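Local structure of NH(3)-dependent NAD(+) synthetase (Francisella tularensis subsp. holarctica LVS, 3FIU) at residues A[63-68]-A[114-119]; A[82-87]-A[135-140]; A[146-151]-A[165-170]. The protein belongs to the NAD synthase family and has the parallel-sheet nucleotide-binding fold of the HUP clan, here with adenosine monophosphate, pyrophosphate and magnesium bound. All blocks are in the same frame, centred on the assembly; numbering follows the deposited sequence.

Interaction 1 (A[63-68]-A[114-119]). With AMP (adenosine monophosphate), chain G.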
loop_
_atom_site.group_PDB
_atom_site.type_symbol
_atom_site.label_atom_id
_atom_site.label_comp_id
_atom_site.label_asym_id
_atom_site.label_seq_id
_atom_site.Cartn_x
_atom_site.Cartn_y
_atom_site.Cartn_z
ATOM N N SER A 63 16.783 -6.237 8.077
ATOM C CA SER A 63 16.597 -5.805 9.456
ATOM C C SER A 63 17.487 -6.698 10.319
ATOM O O SER A 63 18.097 -7.632 9.819
ATOM C CB SER A 63 15.147 -5.965 9.867
ATOM O OG SER A 63 14.810 -7.356 9.900
ATOM N N ASP A 64 17.572 -6.430 11.614
ATOM C CA ASP A 64 18.403 -7.281 12.457
ATOM C C ASP A 64 17.875 -8.713 12.528
ATOM O O ASP A 64 18.628 -9.604 12.856
ATOM C CB ASP A 64 18.574 -6.668 13.846
ATOM C CG ASP A 64 19.472 -5.437 13.820
ATOM O OD1 ASP A 64 20.092 -5.143 12.764
ATOM O OD2 ASP A 64 19.554 -4.763 14.859
ATOM N N ASN A 65 16.603 -8.940 12.186
ATOM C CA ASN A 65 16.020 -10.302 12.177
ATOM C C ASN A 65 16.532 -11.188 11.047
ATOM O O ASN A 65 16.487 -12.433 11.144
ATOM C CB ASN A 65 14.491 -10.256 12.082
ATOM C CG ASN A 65 13.858 -9.457 13.205
ATOM O OD1 ASN A 65 13.374 -10.023 14.195
ATOM N ND2 ASN A 65 13.860 -8.131 13.059
ATOM N N ASN A 66 17.000 -10.552 9.975
ATOM C CA ASN A 66 17.426 -11.268 8.760
ATOM C C ASN A 66 18.763 -11.979 8.938
ATOM O O ASN A 66 19.613 -11.550 9.720
ATOM C CB ASN A 66 17.507 -10.326 7.549
ATOM C CG ASN A 66 16.134 -9.896 7.039
ATOM O OD1 ASN A 66 15.405 -10.670 6.425
ATOM N ND2 ASN A 66 15.789 -8.665 7.285
ATOM N N GLN A 67 18.930 -13.061 8.191
ATOM C CA GLN A 67 20.135 -13.866 8.260
ATOM C C GLN A 67 21.181 -13.322 7.303
ATOM O O GLN A 67 20.901 -13.057 6.134
ATOM C CB GLN A 67 19.832 -15.327 7.916
ATOM C CG GLN A 67 18.952 -16.055 8.916
ATOM C CD GLN A 67 19.529 -16.032 10.316
ATOM O OE1 GLN A 67 20.594 -16.603 10.576
ATOM N NE2 GLN A 67 18.832 -15.362 11.231
ATOM N N HIS A 68 22.399 -13.196 7.790
ATOM C CA HIS A 68 23.470 -12.675 6.967
ATOM C C HIS A 68 23.634 -13.427 5.620
ATOM O O HIS A 68 23.983 -12.823 4.588
ATOM C CB HIS A 68 24.760 -12.617 7.783
ATOM C CG HIS A 68 25.895 -11.964 7.068
ATOM N ND1 HIS A 68 25.919 -10.612 6.789
ATOM C CD2 HIS A 68 27.037 -12.476 6.555
ATOM C CE1 HIS A 68 27.035 -10.317 6.144
ATOM N NE2 HIS A 68 27.728 -11.432 5.982
ATOM N N VAL A 114 3.963 -10.748 14.089
ATOM C CA VAL A 114 3.288 -10.531 12.804
ATOM C C VAL A 114 3.202 -9.031 12.498
ATOM O O VAL A 114 3.352 -8.611 11.347
ATOM C CB VAL A 114 1.860 -11.151 12.751
ATOM C CG1 VAL A 114 1.357 -11.194 11.302
ATOM C CG2 VAL A 114 1.866 -12.547 13.324
ATOM N N ILE A 115 2.948 -8.246 13.536
ATOM C CA ILE A 115 2.882 -6.801 13.406
ATOM C C ILE A 115 4.281 -6.239 13.037
ATOM O O ILE A 115 4.410 -5.415 12.120
ATOM C CB ILE A 115 2.311 -6.171 14.689
ATOM C CG1 ILE A 115 0.833 -6.573 14.846
ATOM C CG2 ILE A 115 2.476 -4.659 14.669
ATOM C CD1 ILE A 115 0.269 -6.506 16.272
ATOM N N LYS A 116 5.313 -6.720 13.733
ATOM C CA LYS A 116 6.699 -6.395 13.403
ATOM C C LYS A 116 6.997 -6.719 11.941
ATOM O O LYS A 116 7.525 -5.881 11.204
ATOM C CB LYS A 116 7.665 -7.201 14.287
ATOM C CG LYS A 116 9.122 -7.140 13.827
ATOM C CD LYS A 116 9.997 -7.974 14.736
ATOM C CE LYS A 116 11.413 -7.448 14.774
ATOM N NZ LYS A 116 12.194 -8.237 15.771
ATOM N N GLY A 117 6.675 -7.950 11.532
ATOM C CA GLY A 117 6.937 -8.423 10.173
ATOM C C GLY A 117 6.245 -7.549 9.150
ATOM O O GLY A 117 6.831 -7.202 8.105
ATOM N N ASN A 118 5.012 -7.175 9.459
ATOM C CA ASN A 118 4.237 -6.336 8.536
ATOM C C ASN A 118 4.796 -4.913 8.413
ATOM O O ASN A 118 4.812 -4.341 7.318
ATOM C CB ASN A 118 2.779 -6.280 8.958
ATOM C CG ASN A 118 2.016 -7.560 8.640
ATOM O OD1 ASN A 118 2.443 -8.378 7.825
ATOM N ND2 ASN A 118 0.872 -7.724 9.279
ATOM N N ALA A 119 5.218 -4.337 9.537
ATOM C CA ALA A 119 5.836 -2.999 9.524
ATOM C C ALA A 119 7.114 -3.006 8.693
ATOM O O ALA A 119 7.368 -2.083 7.907
ATOM C CB ALA A 119 6.161 -2.557 10.920
HETATM P P AMP G . 8.816 -13.350 1.249
HETATM O O1P AMP G . 7.911 -13.945 0.186
HETATM O O2P AMP G . 8.021 -12.781 2.435
HETATM O O3P AMP G . 10.018 -14.119 1.674
HETATM O "O5'" AMP G . 9.391 -11.965 0.617
HETATM C "C5'" AMP G . 8.503 -11.122 -0.146
HETATM C "C4'" AMP G . 9.343 -10.087 -0.873
HETATM O "O4'" AMP G . 9.776 -9.048 0.015
HETATM C "C3'" AMP G . 10.647 -10.643 -1.431
HETATM O "O3'" AMP G . 10.373 -11.305 -2.658
HETATM C "C2'" AMP G . 11.469 -9.372 -1.620
HETATM O "O2'" AMP G . 11.149 -8.719 -2.868
HETATM C "C1'" AMP G . 11.023 -8.510 -0.435
HETATM N N9 AMP G . 11.994 -8.684 0.671
HETATM C C8 AMP G . 11.870 -9.492 1.758
HETATM N N7 AMP G . 12.965 -9.408 2.560
HETATM C C5 AMP G . 13.820 -8.551 1.952
HETATM C C6 AMP G . 15.149 -8.000 2.272
HETATM N N6 AMP G . 15.814 -8.404 3.380
HETATM N N1 AMP G . 15.649 -7.116 1.388
HETATM C C2 AMP G . 15.021 -6.719 0.262
HETATM N N3 AMP G . 13.784 -7.164 -0.096
HETATM C C4 AMP G . 13.171 -8.064 0.723
#
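Lys116 reaches from helix 113-135 to the side chain of Asn65, the two residues approaching from opposite directions. Its CB leads to a CG set anti to the backbone N (chi1 168°), and the extended chain beyond carries the charge clear of the helix. CD is the first atom to come near, 4.0 Å from Asn65 OD1; CE lies against the Asn65 amide, 3.1 Å from ND2. At the tip, NZ donates to Asn65 OD1 over 2.7 Å, in the carbonyl plane and on a lone pair, with a C=O...N angle of 110°. Asn65 ND2, only 3.2 Å from Lys116 NZ, is a second donor and makes no bond to it. Segment 63-68 lies in the turn between strand 56-60 of the HUP-type sheet and helix 68-81, and it begins with a type I beta turn closed by Asn66 N to Ser63 O. Inside that turn Ser63 OG takes two weak bonds, from Asn65 N (3.3 Å) and from Asn65 ND2 (3.4 Å); the latter may limit rotation of the amide. Asn66, next in the turn, lines the adenosine monophosphate pocket. Tyr94 of helix 91-100 packs against Lys116, and Gln120, one turn further along helix 113-135, touches Asn65.

Interaction 2 (A[82-87]-A[135-140])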
loop_
_atom_site.group_PDB
_atom_site.type_symbol
_atom_site.label_atom_id
_atom_site.label_comp_id
_atom_site.label_asym_id
_atom_site.label_seq_id
_atom_site.Cartn_x
_atom_site.Cartn_y
_atom_site.Cartn_z
ATOM N N ASN A 82 25.255 -7.951 -12.660
ATOM C CA ASN A 82 25.957 -6.694 -12.914
ATOM C C ASN A 82 24.995 -5.519 -12.873
ATOM O O ASN A 82 24.961 -4.706 -13.794
ATOM C CB ASN A 82 26.705 -6.732 -14.256
ATOM C CG ASN A 82 27.952 -7.581 -14.201
ATOM O OD1 ASN A 82 28.970 -7.153 -13.692
ATOM N ND2 ASN A 82 27.859 -8.810 -14.685
ATOM N N ILE A 83 24.181 -5.465 -11.824
ATOM C CA ILE A 83 23.204 -4.389 -11.701
ATOM C C ILE A 83 23.532 -3.383 -10.616
ATOM O O ILE A 83 24.186 -3.711 -9.614
ATOM C CB ILE A 83 21.733 -4.921 -11.557
ATOM C CG1 ILE A 83 21.588 -5.904 -10.395
ATOM C CG2 ILE A 83 21.280 -5.544 -12.884
ATOM C CD1 ILE A 83 20.134 -6.197 -10.023
ATOM N N GLU A 84 23.079 -2.148 -10.838
ATOM C CA GLU A 84 23.004 -1.148 -9.784
ATOM C C GLU A 84 22.278 -1.725 -8.553
ATOM O O GLU A 84 21.254 -2.397 -8.678
ATOM C CB GLU A 84 22.234 0.088 -10.284
ATOM C CG GLU A 84 22.389 1.323 -9.351
ATOM C CD GLU A 84 21.649 2.561 -9.856
ATOM O OE1 GLU A 84 21.349 2.634 -11.084
ATOM O OE2 GLU A 84 21.345 3.444 -9.013
ATOM N N HIS A 85 22.816 -1.469 -7.366
ATOM C CA HIS A 85 22.184 -1.974 -6.152
ATOM C C HIS A 85 22.584 -1.164 -4.939
ATOM O O HIS A 85 23.621 -0.496 -4.939
ATOM C CB HIS A 85 22.626 -3.436 -5.931
ATOM C CG HIS A 85 24.103 -3.563 -5.750
ATOM N ND1 HIS A 85 24.991 -3.455 -6.801
ATOM C CD2 HIS A 85 24.853 -3.700 -4.633
ATOM C CE1 HIS A 85 26.224 -3.567 -6.346
ATOM N NE2 HIS A 85 26.168 -3.725 -5.034
ATOM N N TYR A 86 21.778 -1.240 -3.894
ATOM C CA TYR A 86 22.110 -0.644 -2.601
ATOM C C TYR A 86 21.708 -1.590 -1.494
ATOM O O TYR A 86 20.662 -2.261 -1.576
ATOM C CB TYR A 86 21.382 0.703 -2.434
ATOM C CG TYR A 86 21.696 1.630 -3.589
ATOM C CD1 TYR A 86 20.939 1.582 -4.772
ATOM C CD2 TYR A 86 22.784 2.504 -3.529
ATOM C CE1 TYR A 86 21.240 2.372 -5.845
ATOM C CE2 TYR A 86 23.090 3.321 -4.609
ATOM C CZ TYR A 86 22.313 3.250 -5.755
ATOM O OH TYR A 86 22.618 4.025 -6.839
ATOM N N THR A 87 22.562 -1.686 -0.488
ATOM C CA THR A 87 22.266 -2.417 0.727
ATOM C C THR A 87 22.043 -1.438 1.853
ATOM O O THR A 87 22.964 -0.698 2.264
ATOM C CB THR A 87 23.388 -3.403 1.096
ATOM O OG1 THR A 87 23.657 -4.285 -0.007
ATOM C CG2 THR A 87 22.981 -4.218 2.351
ATOM N N TYR A 135 14.017 7.806 -9.729
ATOM C CA TYR A 135 14.699 7.351 -10.962
ATOM C C TYR A 135 13.757 6.906 -12.071
ATOM O O TYR A 135 14.192 6.229 -13.010
ATOM C CB TYR A 135 15.725 6.241 -10.659
ATOM C CG TYR A 135 16.894 6.740 -9.844
ATOM C CD1 TYR A 135 18.036 7.248 -10.467
ATOM C CD2 TYR A 135 16.848 6.729 -8.451
ATOM C CE1 TYR A 135 19.109 7.723 -9.719
ATOM C CE2 TYR A 135 17.915 7.204 -7.686
ATOM C CZ TYR A 135 19.045 7.698 -8.336
ATOM O OH TYR A 135 20.094 8.181 -7.600
ATOM N N ASN A 136 12.482 7.288 -11.963
ATOM C CA ASN A 136 11.418 6.881 -12.923
ATOM C C ASN A 136 11.397 5.377 -13.224
ATOM O O ASN A 136 11.461 4.961 -14.381
ATOM C CB ASN A 136 11.475 7.694 -14.241
ATOM C CG ASN A 136 10.235 7.493 -15.127
ATOM O OD1 ASN A 136 10.341 7.461 -16.358
ATOM N ND2 ASN A 136 9.067 7.351 -14.507
ATOM N N ARG A 137 11.325 4.564 -12.175
ATOM C CA ARG A 137 11.233 3.115 -12.338
ATOM C C ARG A 137 9.867 2.625 -11.938
ATOM O O ARG A 137 9.140 3.337 -11.253
ATOM C CB ARG A 137 12.260 2.395 -11.439
ATOM C CG ARG A 137 13.725 2.844 -11.657
ATOM C CD ARG A 137 14.266 2.521 -13.061
ATOM N NE ARG A 137 15.643 3.012 -13.194
ATOM C CZ ARG A 137 16.722 2.353 -12.773
ATOM N NH1 ARG A 137 16.605 1.131 -12.230
ATOM N NH2 ARG A 137 17.931 2.898 -12.917
ATOM N N ILE A 138 9.523 1.405 -12.332
ATOM C CA ILE A 138 8.376 0.742 -11.704
ATOM C C ILE A 138 8.816 -0.361 -10.742
ATOM O O ILE A 138 9.869 -0.953 -10.938
ATOM C CB ILE A 138 7.325 0.243 -12.704
ATOM C CG1 ILE A 138 7.930 -0.714 -13.756
ATOM C CG2 ILE A 138 6.670 1.432 -13.345
ATOM C CD1 ILE A 138 6.828 -1.396 -14.641
ATOM N N VAL A 139 8.007 -0.612 -9.709
ATOM C CA VAL A 139 8.361 -1.554 -8.651
ATOM C C VAL A 139 7.821 -2.924 -9.012
ATOM O O VAL A 139 6.598 -3.123 -9.155
ATOM C CB VAL A 139 7.759 -1.119 -7.268
ATOM C CG1 VAL A 139 8.066 -2.183 -6.198
ATOM C CG2 VAL A 139 8.291 0.227 -6.868
ATOM N N ILE A 140 8.729 -3.879 -9.153
ATOM C CA ILE A 140 8.339 -5.259 -9.421
ATOM C C ILE A 140 7.986 -5.977 -8.131
ATOM O O ILE A 140 8.847 -6.111 -7.233
ATOM C CB ILE A 140 9.473 -6.032 -10.082
ATOM C CG1 ILE A 140 9.805 -5.423 -11.443
ATOM C CG2 ILE A 140 9.049 -7.544 -10.180
ATOM C CD1 ILE A 140 10.965 -6.075 -12.164
HETATM O O HOH W 1 20.208 0.986 -12.874
#
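Glu84 and Arg137 face each other from the 84-87 and 137-139 strands, the two outermost of a four-stranded parallel sheet, whose backbones stay far apart: the nearest CA atoms, of Glu84 and Tyr135, are 11.9 Å from each other. Glu84 runs out extended, whereas Arg137 bends at chi2 (-64°), and the pair forms a long salt bridge of 3.9 Å between Glu84 OE1 and Arg137 NH2. The carboxylate oxygen sits at the guanidinium edge, near its plane, but the two flat groups are turned 87° apart. A water closes the gap: it donates to Glu84 OE1 (2.7 Å) and accepts from Arg137 NH2 (3.0 Å). The other oxygen, Glu84 OE2, receives the hydroxyl of Tyr86 at 2.6 Å from OH, on its anti side and 22° out of the carboxylate plane. Tyr135 OH bonds Phe104 O of the second subunit. Arg137 is held by its other nitrogen as well: NH1 bonds Phe32 O and Thr57 OG1 on strands 31-35 and 56-60, which lie between the two outer ones, while helix 113-135 contributes Tyr131, which packs on Tyr86 and Arg137.

Interaction 3 (A[146-151]-A[165-170]). With MG (magnesium ion), chain E.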
loop_
_atom_site.group_PDB
_atom_site.type_symbol
_atom_site.label_atom_id
_atom_site.label_comp_id
_atom_site.label_asym_id
_atom_site.label_seq_id
_atom_site.Cartn_x
_atom_site.Cartn_y
_atom_site.Cartn_z
ATOM N N CYS A 146 1.051 -19.134 -5.363
ATOM C CA CYS A 146 0.870 -19.703 -4.004
ATOM C C CYS A 146 0.705 -18.635 -2.926
ATOM O O CYS A 146 -0.273 -18.646 -2.156
ATOM C CB CYS A 146 2.015 -20.627 -3.618
ATOM S SG CYS A 146 2.315 -21.995 -4.785
ATOM N N GLU A 147 1.678 -17.721 -2.849
ATOM C CA GLU A 147 1.583 -16.593 -1.916
ATOM C C GLU A 147 0.303 -15.799 -2.124
ATOM O O GLU A 147 -0.393 -15.474 -1.150
ATOM C CB GLU A 147 2.805 -15.689 -2.043
ATOM C CG GLU A 147 4.078 -16.457 -1.905
ATOM C CD GLU A 147 5.317 -15.639 -2.292
ATOM O OE1 GLU A 147 6.273 -15.691 -1.513
ATOM O OE2 GLU A 147 5.321 -14.935 -3.319
ATOM N N TRP A 148 -0.015 -15.507 -3.379
ATOM C CA TRP A 148 -1.240 -14.790 -3.694
ATOM C C TRP A 148 -2.495 -15.515 -3.125
ATOM O O TRP A 148 -3.265 -14.955 -2.310
ATOM C CB TRP A 148 -1.350 -14.520 -5.206
ATOM C CG TRP A 148 -2.259 -13.336 -5.470
ATOM C CD1 TRP A 148 -3.498 -13.358 -6.049
ATOM C CD2 TRP A 148 -2.012 -11.964 -5.096
ATOM N NE1 TRP A 148 -4.026 -12.079 -6.082
ATOM C CE2 TRP A 148 -3.130 -11.210 -5.511
ATOM C CE3 TRP A 148 -0.939 -11.301 -4.470
ATOM C CZ2 TRP A 148 -3.216 -9.829 -5.325
ATOM C CZ3 TRP A 148 -1.029 -9.908 -4.269
ATOM C CH2 TRP A 148 -2.166 -9.196 -4.695
ATOM N N TYR A 149 -2.670 -16.773 -3.512
ATOM C CA TYR A 149 -3.811 -17.554 -3.028
ATOM C C TYR A 149 -3.884 -17.689 -1.509
ATOM O O TYR A 149 -4.980 -17.644 -0.914
ATOM C CB TYR A 149 -3.856 -18.955 -3.684
ATOM C CG TYR A 149 -5.198 -19.626 -3.467
ATOM C CD1 TYR A 149 -6.258 -19.419 -4.356
ATOM C CD2 TYR A 149 -5.419 -20.432 -2.353
ATOM C CE1 TYR A 149 -7.517 -20.029 -4.134
ATOM C CE2 TYR A 149 -6.669 -21.058 -2.133
ATOM C CZ TYR A 149 -7.704 -20.829 -3.016
ATOM O OH TYR A 149 -8.927 -21.439 -2.783
ATOM N N MET A 150 -2.736 -17.885 -0.871
ATOM C CA MET A 150 -2.705 -18.086 0.566
ATOM C C MET A 150 -2.790 -16.737 1.312
ATOM O O MET A 150 -2.873 -16.702 2.543
ATOM C CB MET A 150 -1.439 -18.834 0.957
ATOM C CG MET A 150 -1.305 -20.222 0.306
ATOM S SD MET A 150 -2.471 -21.347 1.119
ATOM C CE MET A 150 -1.576 -21.715 2.627
ATOM N N GLY A 151 -2.771 -15.642 0.555
ATOM C CA GLY A 151 -2.540 -14.313 1.141
ATOM C C GLY A 151 -1.300 -14.262 2.041
ATOM O O GLY A 151 -1.314 -13.564 3.078
ATOM N N PRO A 165 5.002 -10.022 -12.230
ATOM C CA PRO A 165 5.282 -11.023 -13.279
ATOM C C PRO A 165 5.107 -12.488 -12.863
ATOM O O PRO A 165 4.941 -13.337 -13.736
ATOM C CB PRO A 165 6.749 -10.753 -13.656
ATOM C CG PRO A 165 7.364 -10.167 -12.396
ATOM C CD PRO A 165 6.229 -9.323 -11.765
ATOM N N LEU A 166 5.174 -12.808 -11.566
ATOM C CA LEU A 166 5.192 -14.204 -11.141
ATOM C C LEU A 166 3.839 -14.706 -10.643
ATOM O O LEU A 166 3.708 -15.869 -10.249
ATOM C CB LEU A 166 6.263 -14.461 -10.045
ATOM C CG LEU A 166 7.684 -13.956 -10.362
ATOM C CD1 LEU A 166 8.605 -14.329 -9.214
ATOM C CD2 LEU A 166 8.218 -14.516 -11.653
ATOM N N VAL A 167 2.836 -13.838 -10.651
ATOM C CA VAL A 167 1.632 -14.098 -9.848
ATOM C C VAL A 167 0.766 -15.256 -10.407
ATOM O O VAL A 167 -0.042 -15.813 -9.687
ATOM C CB VAL A 167 0.829 -12.771 -9.637
ATOM C CG1 VAL A 167 0.059 -12.388 -10.916
ATOM C CG2 VAL A 167 -0.076 -12.832 -8.371
ATOM N N ASN A 168 0.945 -15.622 -11.671
ATOM C CA ASN A 168 0.277 -16.810 -12.234
ATOM C C ASN A 168 1.076 -18.114 -12.063
ATOM O O ASN A 168 0.584 -19.184 -12.414
ATOM C CB ASN A 168 -0.068 -16.617 -13.712
ATOM C CG ASN A 168 -1.035 -15.498 -13.943
ATOM O OD1 ASN A 168 -1.805 -15.132 -13.064
ATOM N ND2 ASN A 168 -0.987 -14.932 -15.131
ATOM N N LEU A 169 2.276 -18.035 -11.480
ATOM C CA LEU A 169 3.160 -19.212 -11.369
ATOM C C LEU A 169 3.083 -19.991 -10.054
ATOM O O LEU A 169 3.089 -19.410 -8.959
ATOM C CB LEU A 169 4.622 -18.781 -11.585
ATOM C CG LEU A 169 5.029 -18.135 -12.911
ATOM C CD1 LEU A 169 6.488 -17.673 -12.868
ATOM C CD2 LEU A 169 4.814 -19.066 -14.091
ATOM N N LYS A 170 3.050 -21.318 -10.172
ATOM C CA LYS A 170 3.180 -22.217 -9.025
ATOM C C LYS A 170 4.619 -22.136 -8.535
ATOM O O LYS A 170 5.523 -21.780 -9.304
ATOM C CB LYS A 170 2.921 -23.665 -9.453
ATOM C CG LYS A 170 1.451 -23.998 -9.724
ATOM C CD LYS A 170 1.330 -25.448 -10.243
ATOM C CE LYS A 170 1.693 -25.544 -11.717
ATOM N NZ LYS A 170 1.974 -26.959 -12.149
HETATM MG MG MG E . 8.309 -14.901 -1.766
HETATM O O HOH W 2 7.289 -13.251 -2.893
#
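The magnesium-binding helix 145-150 of this HUP-type fold is backed by the loop that leads into helix 171-180, and Trp148 and Val167 make the main contact between them. Val167 CG2 lies over one face of the indole, 3.7 Å from Trp148 CG. This is a CH-pi contact: the methyl is 4.0 Å from the centroid of the five-membered ring and 26° off its normal, displaced toward the rim. Trp148 turns its CG anti to the backbone N (chi1 -157°), which swings the indole toward the loop; Val167 likewise holds CG2 anti to its own N and so presents that methyl to the ring. Phe153 stacks on Trp148.

The loop ends in a type I beta turn from Leu166 to Leu169, followed by Lys170 at the N-cap of helix 171-180. Here the backbone of Lys170 comes alongside the start of the helical segment, its CA 4.3 Å from Cys146 SG. The amine of Lys170 points elsewhere, to a salt bridge with Asp218. At the crest of the turn Asn168 ND2 bonds Pro247 O and Phe249 OXT of the second subunit, so the loop also meets the dimer partner. A Schellman motif ends the helix at Gly151, whose positive phi suits glycine.

Glu147, next to both contact residues of the helix, reaches the ligand pocket, where it touches adenosine monophosphate and pyrophosphate. It binds the magnesium ion through one oxygen: OE1 is 2.2 Å from the metal, OE2 3.4 Å from it. Asp41 is a further ligand of the same ion. A water that is itself 2.2 Å from the magnesium donates to Glu147 OE2 over 2.6 Å.

How the interactions relate
From the N terminus, the chain first passes 63-68, after strand 56-60, then helix 68-81 and strand 84-87. Helix 113-135 returns to close interaction 1, and the strand directly after it closes interaction 2, so these two loops cross. Interaction 1 ties the loop after strand 56-60 to helix 113-135; interaction 2 joins the two outer strands of the sheet. Interaction 3 follows in series and closes a short loop of 13 residues without helix or strand, across the chain's centre from the other two. It nevertheless meets interaction 2, where Ile140 CG2 packs 3.7 Å from Pro165 CD. All three touch the second subunit.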